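Local coordinates for hypothetical protein, similar to alpha-acetolactate decarboxylase (Staphylococcus aureus subsp. aureus, PDB 1XV2), which probably acts as a zinc-dependent alpha-acetolactate decarboxylase, converting acetolactate to acetoin with release of carbon dioxide, at residues D96-F99 with A100-N104; F161-E165 with L166-V170; G15-A19 with G20-G24. All blocks are in the same frame, centred on the assembly; numbering follows the deposited sequence.

The three contacts are local ones, each made within one continuous stretch of chain. Contact 1 stays inside a single helix, burying Val98 and Ile102 against the curled antiparallel sheet while Asp96 and Asp97 are exposed; its chemistry is i/i+4 hydrogen bonding and side-chain packing. Contacts 2 and 3 sit where a strand and a helix end and the chain turns. Contact 2 buries Thr163, Pro164 and Phe167, leaves Glu165 exposed, and adds a histidine ring and a water to a short turn. Contact 3, with none of its touching residues fully exposed, ends a helix on a glycine. Contacts 2 and 3 meet through Gly169 and Gly15 and both touch the second subunit, whereas contact 1 touches contact 2 through Lys103 against Phe162.

Contact 1: D96-F99 with A100-N104; sequences DDVF and AQIKN
Val98 and Ile102, one helical turn apart, slant across each other on the same side of helix 95-105, with Val98 CG1 4.1 Å from Ile102 CD1. That branch of valine lies anti to its own backbone N (chi1 168°), while the isoleucine chain runs on with CD1 extended (chi2 173°). The Phe99 ring takes the same methyl at its edge, near the ring plane, with CD1 of Phe99 4.3 Å from CD1 of Ile102, so that CD1 of Ile102 lies near both Val98 and Phe99.

The backbone beneath is regular alpha-helix. Ile102 N reaches Val98 O at 3.1 Å and Lys103 N reaches Phe99 O at 2.8 Å, each from i+4 back to i. CG of Lys103 comes to 3.0 Å from Phe99 O, beyond the oxygen and obliquely out of the carbonyl plane, before two bends carry the lysine amine to a salt bridge with Glu109.

The apolar side rests on the curled antiparallel sheet. Val98 meets Ile117, Leu90 and Phe193, and Ile102 meets Val115 and Ile117, while Phe99 stacks on Phe175 of strand 174-181, the strand that also supplies zinc ligands His176 and His178.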
loop_
_atom_site.group_PDB
_atom_site.type_symbol
_atom_site.label_atom_id
_atom_site.label_comp_id
_atom_site.label_asym_id
_atom_site.label_seq_id
_atom_site.Cartn_x
_atom_site.Cartn_y
_atom_site.Cartn_z
ATOM N N ASP A 96 14.385 21.738 6.356
ATOM C CA ASP A 96 14.883 20.592 7.120
ATOM C C ASP A 96 14.475 20.655 8.589
ATOM O O ASP A 96 14.070 19.646 9.174
ATOM C CB ASP A 96 16.411 20.505 7.058
ATOM C CG ASP A 96 16.924 20.143 5.685
ATOM O OD1 ASP A 96 16.215 19.429 4.948
ATOM O OD2 ASP A 96 18.052 20.563 5.349
ATOM N N ASP A 97 14.600 21.837 9.184
ATOM C CA ASP A 97 14.256 22.019 10.590
ATOM C C ASP A 97 12.754 21.908 10.825
ATOM O O ASP A 97 12.318 21.476 11.892
ATOM C CB ASP A 97 14.766 23.373 11.096
ATOM C CG ASP A 97 16.276 23.405 11.253
ATOM O OD1 ASP A 97 16.917 22.344 11.083
ATOM O OD2 ASP A 97 16.824 24.488 11.558
ATOM N N VAL A 98 11.970 22.303 9.824
ATOM C CA VAL A 98 10.517 22.225 9.925
ATOM C C VAL A 98 10.106 20.764 9.852
ATOM O O VAL A 98 9.243 20.324 10.603
ATOM C CB VAL A 98 9.814 23.012 8.791
ATOM C CG1 VAL A 98 8.323 22.667 8.755
ATOM C CG2 VAL A 98 9.988 24.504 9.015
ATOM N N PHE A 99 10.732 20.010 8.950
ATOM C CA PHE A 99 10.417 18.593 8.816
ATOM C C PHE A 99 10.825 17.844 10.084
ATOM O O PHE A 99 10.133 16.930 10.527
ATOM C CB PHE A 99 11.137 17.975 7.613
ATOM C CG PHE A 99 10.552 18.353 6.276
ATOM C CD1 PHE A 99 9.219 18.733 6.157
ATOM C CD2 PHE A 99 11.327 18.274 5.122
ATOM C CE1 PHE A 99 8.662 19.030 4.905
ATOM C CE2 PHE A 99 10.782 18.566 3.865
ATOM C CZ PHE A 99 9.447 18.944 3.757
ATOM N N ALA A 100 11.956 18.230 10.666
ATOM C CA ALA A 100 12.436 17.579 11.885
ATOM C C ALA A 100 11.428 17.772 13.012
ATOM O O ALA A 100 11.256 16.894 13.854
ATOM C CB ALA A 100 13.798 18.149 12.288
ATOM N N GLN A 101 10.764 18.926 13.025
ATOM C CA GLN A 101 9.760 19.210 14.046
ATOM C C GLN A 101 8.548 18.308 13.829
ATOM O O GLN A 101 8.034 17.698 14.769
ATOM C CB GLN A 101 9.329 20.683 13.987
ATOM C CG GLN A 101 10.432 21.667 14.351
ATOM C CD GLN A 101 10.984 21.429 15.750
ATOM O OE1 GLN A 101 10.250 21.491 16.734
ATOM N NE2 GLN A 101 12.281 21.154 15.839
ATOM N N ILE A 102 8.098 18.227 12.582
ATOM C CA ILE A 102 6.954 17.393 12.245
ATOM C C ILE A 102 7.280 15.939 12.578
ATOM O O ILE A 102 6.433 15.206 13.087
ATOM C CB ILE A 102 6.590 17.541 10.747
ATOM C CG1 ILE A 102 6.221 19.001 10.460
ATOM C CG2 ILE A 102 5.423 16.629 10.394
ATOM C CD1 ILE A 102 5.999 19.326 9.000
ATOM N N LYS A 103 8.515 15.531 12.311
ATOM C CA LYS A 103 8.944 14.166 12.602
ATOM C C LYS A 103 8.881 13.904 14.105
ATOM O O LYS A 103 8.692 12.769 14.543
ATOM C CB LYS A 103 10.370 13.943 12.094
ATOM C CG LYS A 103 10.498 13.944 10.577
ATOM C CD LYS A 103 10.054 12.621 9.973
ATOM C CE LYS A 103 11.011 11.503 10.374
ATOM N NZ LYS A 103 10.696 10.207 9.719
ATOM N N ASN A 104 9.035 14.966 14.892
ATOM C CA ASN A 104 8.990 14.862 16.349
ATOM C C ASN A 104 7.563 14.823 16.881
ATOM O O ASN A 104 7.270 14.106 17.839
ATOM C CB ASN A 104 9.715 16.052 16.989
ATOM C CG ASN A 104 11.220 15.997 16.800
ATOM O OD1 ASN A 104 11.917 16.992 17.016
ATOM N ND2 ASN A 104 11.732 14.834 16.410
#

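Contact 2: F161-E165 with L166-V170; sequences FFTPE and LFHGV
Two backbone hydrogen bonds close the turn that follows strand 154-163: Phe167 N donates to Pro164 O at 2.8 Å, and His168 N to Glu165 O, also at 2.8 Å. In the second the donor stands well above the carbonyl plane, about 50° out of it, although the N-H itself points fairly straight at the oxygen.

The same Glu165 carbonyl lies over one face of the His168 imidazole, its oxygen sitting 3.0 Å from His168 CG and nearer that side of the ring than the centre. Glu165 CA adds a CH-pi contact, 3.4 Å from the ring centroid and 18° off the normal. With CG of His168 beside its backbone N (chi1 -72°), the ring folds back across the turn onto the glutamate backbone.

Bonds one after another from i+3 to i make this a short 3-10 turn, and it carries the chain out of the sheet strand 154-163 and into the loop leading to strand 174-181. A water in the plane of the imidazole bridges its edge to the strand end, donating to Thr163 O at 2.6 Å and hydrogen-bonded to His168 NE2.

Apolar contacts join Thr163 and Pro164 to Phe167. Thr163 CG2 lies 3.6 Å from Phe167 CB, the two side chains crossing nearly at right angles, and Pro164 CG comes within 3.7 Å of Phe167 CD2. Phe112 meets the Phe167 ring edge-to-face, and Val170 of the second subunit also packs against Phe167.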
loop_
_atom_site.group_PDB
_atom_site.type_symbol
_atom_site.label_atom_id
_atom_site.label_comp_id
_atom_site.label_asym_id
_atom_site.label_seq_id
_atom_site.Cartn_x
_atom_site.Cartn_y
_atom_site.Cartn_z
ATOM N N PHE A 161 1.677 14.961 2.485
ATOM C CA PHE A 161 1.617 13.731 3.251
ATOM C C PHE A 161 2.991 13.141 3.488
ATOM O O PHE A 161 3.923 13.364 2.717
ATOM C CB PHE A 161 0.779 12.699 2.498
ATOM C CG PHE A 161 -0.607 13.156 2.194
ATOM C CD1 PHE A 161 -1.589 13.140 3.179
ATOM C CD2 PHE A 161 -0.933 13.618 0.923
ATOM C CE1 PHE A 161 -2.883 13.580 2.901
ATOM C CE2 PHE A 161 -2.220 14.060 0.634
ATOM C CZ PHE A 161 -3.198 14.041 1.626
ATOM N N PHE A 162 3.100 12.375 4.562
ATOM C CA PHE A 162 4.340 11.700 4.891
ATOM C C PHE A 162 4.078 10.224 4.647
ATOM O O PHE A 162 3.067 9.683 5.103
ATOM C CB PHE A 162 4.711 11.910 6.358
ATOM C CG PHE A 162 5.945 11.162 6.775
ATOM C CD1 PHE A 162 7.211 11.668 6.490
ATOM C CD2 PHE A 162 5.843 9.936 7.420
ATOM C CE1 PHE A 162 8.361 10.964 6.841
ATOM C CE2 PHE A 162 6.987 9.221 7.775
ATOM C CZ PHE A 162 8.250 9.739 7.483
ATOM N N THR A 163 4.982 9.582 3.916
ATOM C CA THR A 163 4.863 8.165 3.612
ATOM C C THR A 163 5.964 7.408 4.350
ATOM O O THR A 163 7.136 7.768 4.255
ATOM C CB THR A 163 5.016 7.920 2.101
ATOM O OG1 THR A 163 3.997 8.644 1.400
ATOM C CG2 THR A 163 4.902 6.436 1.782
ATOM N N PRO A 164 5.599 6.357 5.103
ATOM C CA PRO A 164 6.590 5.571 5.847
ATOM C C PRO A 164 7.467 4.747 4.907
ATOM O O PRO A 164 7.027 4.340 3.830
ATOM C CB PRO A 164 5.724 4.719 6.776
ATOM C CG PRO A 164 4.488 4.503 5.962
ATOM C CD PRO A 164 4.234 5.861 5.355
ATOM N N GLU A 165 8.707 4.507 5.326
ATOM C CA GLU A 165 9.691 3.777 4.529
ATOM C C GLU A 165 9.194 2.598 3.694
ATOM O O GLU A 165 9.358 2.590 2.478
ATOM C CB GLU A 165 10.844 3.299 5.422
ATOM C CG GLU A 165 12.110 2.959 4.652
ATOM C CD GLU A 165 13.228 2.431 5.541
ATOM O OE1 GLU A 165 13.447 2.997 6.635
ATOM O OE2 GLU A 165 13.897 1.455 5.139
ATOM N N LEU A 166 8.602 1.600 4.341
ATOM C CA LEU A 166 8.121 0.412 3.637
ATOM C C LEU A 166 7.178 0.725 2.477
ATOM O O LEU A 166 7.023 -0.079 1.561
ATOM C CB LEU A 166 7.425 -0.542 4.616
ATOM C CG LEU A 166 6.895 -1.859 4.037
ATOM C CD1 LEU A 166 8.039 -2.661 3.443
ATOM C CD2 LEU A 166 6.198 -2.660 5.130
ATOM N N PHE A 167 6.554 1.893 2.513
ATOM C CA PHE A 167 5.631 2.266 1.455
ATOM C C PHE A 167 6.241 3.163 0.385
ATOM O O PHE A 167 5.534 3.690 -0.473
ATOM C CB PHE A 167 4.391 2.912 2.072
ATOM C CG PHE A 167 3.454 1.921 2.695
ATOM C CD1 PHE A 167 2.421 1.358 1.948
ATOM C CD2 PHE A 167 3.620 1.518 4.016
ATOM C CE1 PHE A 167 1.570 0.408 2.509
ATOM C CE2 PHE A 167 2.773 0.569 4.583
ATOM C CZ PHE A 167 1.747 0.014 3.828
ATOM N N HIS A 168 7.556 3.333 0.427
ATOM C CA HIS A 168 8.227 4.145 -0.579
ATOM C C HIS A 168 7.973 3.493 -1.940
ATOM O O HIS A 168 8.228 2.304 -2.123
ATOM C CB HIS A 168 9.731 4.221 -0.284
ATOM C CG HIS A 168 10.071 5.066 0.908
ATOM N ND1 HIS A 168 11.366 5.244 1.350
ATOM C CD2 HIS A 168 9.288 5.802 1.733
ATOM C CE1 HIS A 168 11.366 6.056 2.394
ATOM N NE2 HIS A 168 10.118 6.408 2.647
ATOM N N GLY A 169 7.463 4.271 -2.889
ATOM C CA GLY A 169 7.155 3.730 -4.202
ATOM C C GLY A 169 5.656 3.840 -4.410
ATOM O O GLY A 169 5.195 4.390 -5.411
ATOM N N VAL A 170 4.893 3.306 -3.459
ATOM C CA VAL A 170 3.436 3.381 -3.506
ATOM C C VAL A 170 3.149 4.862 -3.299
ATOM O O VAL A 170 2.301 5.459 -3.963
ATOM C CB VAL A 170 2.795 2.557 -2.364
ATOM C CG1 VAL A 170 1.277 2.730 -2.368
ATOM C CG2 VAL A 170 3.154 1.095 -2.531
HETATM O O HOH W 1 9.540 7.807 5.363
#

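Contact 3: G15-A19 with G20-G24; sequences GTLMA and GLLEG
Gly20 N and Leu21 N both turn back into the last turn of helix 14-18, the pair of bonds that defines a Schellman motif. The shorter runs from Gly20 N to Leu17 O at 2.9 Å, with the donor lying some 52° out of the carbonyl plane; the longer, from Leu21 N to Thr16 O, is weak at 3.4 Å. Gly20 is the first residue to leave helical backbone angles, with positive phi (114°). With this backbone a beta carbon would collide with the carbonyl oxygen of Ala19, which explains the glycine. Leu21, next along, is the centre of an inverse gamma turn and bends the chain further.

Apolar contacts bring the departing chain back against the helix it has left. The methyl of Thr16 meets Leu21 obliquely, CG2 being 3.6 Å from Leu21 CD2; that methyl is the branch anti to the threonine N, whereas the hydroxyl sits beside that N (chi1 -66°) and bonds to Tyr226 and Thr13. Leu17 and Leu22 cross at about a right angle, with CD1 of Leu17 3.8 Å from CD2 of Leu22. The same Leu22 CD2 also comes to 3.4 Å from Leu17 O, so a methyl lies close to the carbonyl that accepts the Gly20 bond. Ala19 CB and Leu21 CD1 make a looser touch at 4.2 Å.

Around this helix end, Met18, present as selenomethionine, packs on helix 229-236, and Thr16 and Leu21 both meet Phe219 of helix 217-221. Leu166 of the second subunit reaches Thr16, while the chain beyond Leu22 leads on to strand 26-27.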
loop_
_atom_site.group_PDB
_atom_site.type_symbol
_atom_site.label_atom_id
_atom_site.label_comp_id
_atom_site.label_asym_id
_atom_site.label_seq_id
_atom_site.Cartn_x
_atom_site.Cartn_y
_atom_site.Cartn_z
ATOM N N GLY A 15 4.973 5.282 -7.968
ATOM C CA GLY A 15 5.839 4.431 -8.763
ATOM C C GLY A 15 5.318 4.148 -10.162
ATOM O O GLY A 15 6.091 4.117 -11.115
ATOM N N THR A 16 4.013 3.931 -10.288
ATOM C CA THR A 16 3.401 3.652 -11.581
ATOM C C THR A 16 3.331 4.930 -12.418
ATOM O O THR A 16 3.418 4.883 -13.646
ATOM C CB THR A 16 1.979 3.058 -11.413
ATOM O OG1 THR A 16 2.070 1.771 -10.787
ATOM C CG2 THR A 16 1.292 2.910 -12.763
ATOM N N LEU A 17 3.165 6.071 -11.756
ATOM C CA LEU A 17 3.127 7.341 -12.471
ATOM C C LEU A 17 4.528 7.536 -13.054
ATOM O O LEU A 17 4.681 7.818 -14.241
ATOM C CB LEU A 17 2.796 8.498 -11.518
ATOM C CG LEU A 17 2.509 9.855 -12.176
ATOM C CD1 LEU A 17 1.111 9.832 -12.778
ATOM C CD2 LEU A 17 2.622 10.980 -11.147
HETATM N N MSE A 18 5.545 7.365 -12.207
HETATM C CA MSE A 18 6.942 7.513 -12.621
HETATM C C MSE A 18 7.269 6.594 -13.793
HETATM O O MSE A 18 8.117 6.910 -14.627
HETATM C CB MSE A 18 7.885 7.177 -11.459
HETATM C CG MSE A 18 7.844 8.137 -10.283
HETATM SE SE MSE A 18 8.505 9.909 -10.695
HETATM C CE MSE A 18 10.382 9.524 -10.810
ATOM N N ALA A 19 6.589 5.451 -13.845
ATOM C CA ALA A 19 6.803 4.468 -14.899
ATOM C C ALA A 19 6.309 4.930 -16.267
ATOM O O ALA A 19 6.633 4.316 -17.282
ATOM C CB ALA A 19 6.133 3.154 -14.523
ATOM N N GLY A 20 5.512 5.996 -16.299
ATOM C CA GLY A 20 5.029 6.488 -17.577
ATOM C C GLY A 20 3.538 6.385 -17.836
ATOM O O GLY A 20 3.078 6.746 -18.919
ATOM N N LEU A 21 2.777 5.890 -16.866
ATOM C CA LEU A 21 1.334 5.779 -17.044
ATOM C C LEU A 21 0.691 7.076 -16.573
ATOM O O LEU A 21 0.264 7.201 -15.427
ATOM C CB LEU A 21 0.787 4.580 -16.261
ATOM C CG LEU A 21 1.110 3.218 -16.886
ATOM C CD1 LEU A 21 2.600 2.956 -16.821
ATOM C CD2 LEU A 21 0.355 2.126 -16.150
ATOM N N LEU A 22 0.617 8.041 -17.483
ATOM C CA LEU A 22 0.079 9.353 -17.163
ATOM C C LEU A 22 -1.376 9.604 -17.552
ATOM O O LEU A 22 -1.865 10.723 -17.409
ATOM C CB LEU A 22 0.977 10.421 -17.790
ATOM C CG LEU A 22 2.481 10.153 -17.644
ATOM C CD1 LEU A 22 3.269 11.328 -18.210
ATOM C CD2 LEU A 22 2.831 9.928 -16.174
ATOM N N GLU A 23 -2.071 8.581 -18.041
ATOM C CA GLU A 23 -3.472 8.752 -18.418
ATOM C C GLU A 23 -4.342 9.139 -17.221
ATOM O O GLU A 23 -4.174 8.608 -16.125
ATOM C CB GLU A 23 -4.022 7.465 -19.044
ATOM C CG GLU A 23 -3.681 7.287 -20.516
ATOM C CD GLU A 23 -4.302 6.035 -21.116
ATOM O OE1 GLU A 23 -5.483 5.750 -20.824
ATOM O OE2 GLU A 23 -3.614 5.345 -21.893
ATOM N N GLY A 24 -5.264 10.074 -17.428
ATOM C CA GLY A 24 -6.153 10.475 -16.351
ATOM C C GLY A 24 -7.108 9.321 -16.124
ATOM O O GLY A 24 -7.765 8.875 -17.063
#